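Local coordinates for putative ABC transporter, periplasmic binding protein, amino acid (Neisseria gonorrhoeae, PDB 2YJP), which binds L-cysteine as a periplasmic solute receptor and probably delivers it to an ABC transporter for uptake, at residues 57-62 / 120-125. The protein carries 1 engineered substitution. Residues are numbered along the deposited sequence; the frame is centred on the assembly and turned at random. Where two conformers were deposited one is given.
Sequences IRIGVF and LILANF. With CYS (cysteine), chain D.
Gly60 is held at both backbone polar atoms by segment 120-125: its N gives a nearly straight bond to Leu120 O (2.9 Å, 168° at the hydrogen), and its O takes the N-H of Leu122 at 2.7 Å. CD1 of Ile121 bends back to 4.0 Å from Gly60 CA, close above a backbone that carries no side chain. On the other face Ile59 and Leu120 run side by side, and Ile59 CG2, anti to its own backbone N, reaches CB of Leu122 at 3.9 Å; Ala85 of helix 80-93 touches both Ile59 and Leu122. The pairing is looser at its start, where Leu120 N and Arg58 O make a weak, bent bond. Strand 57-61 is the middle of a parallel three-stranded sheet, between 99-103 and 120-121, in one lobe of this family 3 solute-binding protein, and the residues that follow, Phe62 on one side and Asn124 and Phe125 on the other, line the cysteine pocket. Regular pairing stops here although the backbones stay close, with Val61 CA 3.9 Å from Ala123 CA: Ala123 centres an inverse gamma turn, and a water bridges the two backbones, accepting from Phe62 N and donating to Leu122 O. Ala123 CB makes a CH-pi contact over one face of the Phe62 ring (4.0 Å from the centroid), while Asn124 CB sits at the ring edge. Phe62 CZ lies 3.7 Å from SG of the bound cysteine. Asn124 O accepts a hydrogen bond from the ligand's amino N (2.6 Å); Asn124 OD1 bonds to Lys65 and ND2 to Asp81.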
loop_
_atom_site.group_PDB
_atom_site.type_symbol
_atom_site.label_atom_id
_atom_site.label_comp_id
_atom_site.label_asym_id
_atom_site.label_seq_id
_atom_site.Cartn_x
_atom_site.Cartn_y
_atom_site.Cartn_z
ATOM N N ILE A 57 -8.233 13.163 13.075
ATOM C CA ILE A 57 -6.940 12.575 12.816
ATOM C C ILE A 57 -6.630 12.690 11.334
ATOM O O ILE A 57 -7.453 12.322 10.470
ATOM C CB ILE A 57 -6.832 11.146 13.339
ATOM C CG1 ILE A 57 -5.371 10.608 13.197
ATOM C CG2 ILE A 57 -7.904 10.245 12.666
ATOM C CD1 ILE A 57 -5.097 9.292 13.974
ATOM N N ARG A 58 -5.465 13.256 11.034
ATOM C CA ARG A 58 -4.986 13.327 9.657
ATOM C C ARG A 58 -4.291 12.030 9.274
ATOM O O ARG A 58 -3.275 11.643 9.892
ATOM C CB ARG A 58 -4.099 14.557 9.437
ATOM C CG ARG A 58 -4.940 15.839 9.270
ATOM C CD ARG A 58 -4.121 17.142 9.406
ATOM N NE ARG A 58 -3.224 17.346 8.267
ATOM C CZ ARG A 58 -3.617 17.727 7.053
ATOM N NH1 ARG A 58 -4.912 17.976 6.795
ATOM N NH2 ARG A 58 -2.707 17.861 6.093
ATOM N N ILE A 59 -4.874 11.343 8.282
ATOM C CA ILE A 59 -4.327 10.058 7.804
ATOM C C ILE A 59 -3.978 9.986 6.313
ATOM O O ILE A 59 -4.849 10.224 5.439
ATOM C CB ILE A 59 -5.212 8.851 8.177
ATOM C CG1 ILE A 59 -5.495 8.869 9.670
ATOM C CG2 ILE A 59 -4.520 7.541 7.772
ATOM C CD1 ILE A 59 -6.396 7.768 10.209
ATOM N N GLY A 60 -2.701 9.658 6.041
ATOM C CA GLY A 60 -2.170 9.507 4.686
ATOM C C GLY A 60 -2.623 8.178 4.106
ATOM O O GLY A 60 -2.438 7.108 4.737
ATOM N N VAL A 61 -3.239 8.239 2.919
ATOM C CA VAL A 61 -3.764 7.059 2.211
ATOM C C VAL A 61 -3.567 7.217 0.734
ATOM O O VAL A 61 -3.341 8.337 0.251
ATOM C CB VAL A 61 -5.303 6.763 2.474
ATOM C CG1 VAL A 61 -5.552 6.498 3.949
ATOM C CG2 VAL A 61 -6.224 7.906 1.982
ATOM N N PHE A 62 -3.664 6.096 0.007
ATOM C CA PHE A 62 -3.697 6.145 -1.456
ATOM C C PHE A 62 -5.024 6.605 -2.038
ATOM O O PHE A 62 -6.099 6.280 -1.507
ATOM C CB PHE A 62 -3.326 4.788 -2.054
ATOM C CG PHE A 62 -1.868 4.522 -2.015
ATOM C CD1 PHE A 62 -0.994 5.320 -2.766
ATOM C CD2 PHE A 62 -1.351 3.497 -1.237
ATOM C CE1 PHE A 62 0.359 5.112 -2.745
ATOM C CE2 PHE A 62 0.045 3.265 -1.205
ATOM C CZ PHE A 62 0.894 4.095 -1.951
ATOM N N LEU A 120 -0.447 9.912 10.751
ATOM C CA LEU A 120 -0.368 8.505 10.592
ATOM C C LEU A 120 -0.396 8.201 9.094
ATOM O O LEU A 120 -1.099 8.869 8.327
ATOM C CB LEU A 120 -1.560 7.856 11.292
ATOM C CG LEU A 120 -1.717 6.361 11.128
ATOM C CD1 LEU A 120 -0.764 5.622 11.925
ATOM C CD2 LEU A 120 -2.979 5.931 11.728
ATOM N N ILE A 121 0.390 7.205 8.690
ATOM C CA ILE A 121 0.381 6.748 7.296
ATOM C C ILE A 121 -0.287 5.415 7.272
ATOM O O ILE A 121 0.150 4.500 7.994
ATOM C CB ILE A 121 1.788 6.587 6.695
ATOM C CG1 ILE A 121 2.416 7.965 6.513
ATOM C CG2 ILE A 121 1.737 5.712 5.398
ATOM C CD1 ILE A 121 1.703 8.844 5.426
ATOM N N LEU A 122 -1.349 5.317 6.460
ATOM C CA LEU A 122 -1.963 4.029 6.145
ATOM C C LEU A 122 -2.022 3.935 4.616
ATOM O O LEU A 122 -2.993 3.400 4.058
ATOM C CB LEU A 122 -3.350 3.944 6.782
ATOM C CG LEU A 122 -3.306 3.424 8.243
ATOM C CD1 LEU A 122 -4.603 3.497 8.953
ATOM C CD2 LEU A 122 -2.758 1.941 8.324
ATOM N N ALA A 123 -1.018 4.468 3.925
ATOM C CA ALA A 123 -0.944 4.315 2.485
ATOM C C ALA A 123 -0.195 3.017 2.162
ATOM O O ALA A 123 0.976 3.033 1.776
ATOM C CB ALA A 123 -0.278 5.526 1.813
ATOM N N ASN A 124 -0.914 1.898 2.331
ATOM C CA ASN A 124 -0.422 0.531 2.074
ATOM C C ASN A 124 1.114 0.370 2.098
ATOM O O ASN A 124 1.730 -0.039 1.093
ATOM C CB ASN A 124 -1.048 0.007 0.747
ATOM C CG ASN A 124 -1.271 -1.492 0.760
ATOM O OD1 ASN A 124 -0.804 -2.221 -0.134
ATOM N ND2 ASN A 124 -2.006 -1.974 1.785
ATOM N N PHE A 125 1.694 0.547 3.283
ATOM C CA PHE A 125 3.084 0.912 3.454
ATOM C C PHE A 125 3.974 -0.241 3.917
ATOM O O PHE A 125 3.863 -0.734 5.073
ATOM C CB PHE A 125 3.154 2.073 4.467
ATOM C CG PHE A 125 4.400 2.905 4.391
ATOM C CD1 PHE A 125 5.192 2.941 3.257
ATOM C CD2 PHE A 125 4.760 3.701 5.488
ATOM C CE1 PHE A 125 6.341 3.757 3.231
ATOM C CE2 PHE A 125 5.875 4.502 5.472
ATOM C CZ PHE A 125 6.654 4.548 4.354
HETATM N N CYS D . 3.430 -1.429 -0.351
HETATM C CA CYS D . 4.484 -0.992 -1.295
HETATM C C CYS D . 5.323 0.119 -0.659
HETATM O O CYS D . 5.082 0.469 0.536
HETATM C CB CYS D . 3.897 -0.467 -2.598
HETATM S SG CYS D . 2.723 0.885 -2.405
HETATM O OXT CYS D . 6.225 0.632 -1.326
HETATM O O HOH W 1 -4.209 3.460 1.328
#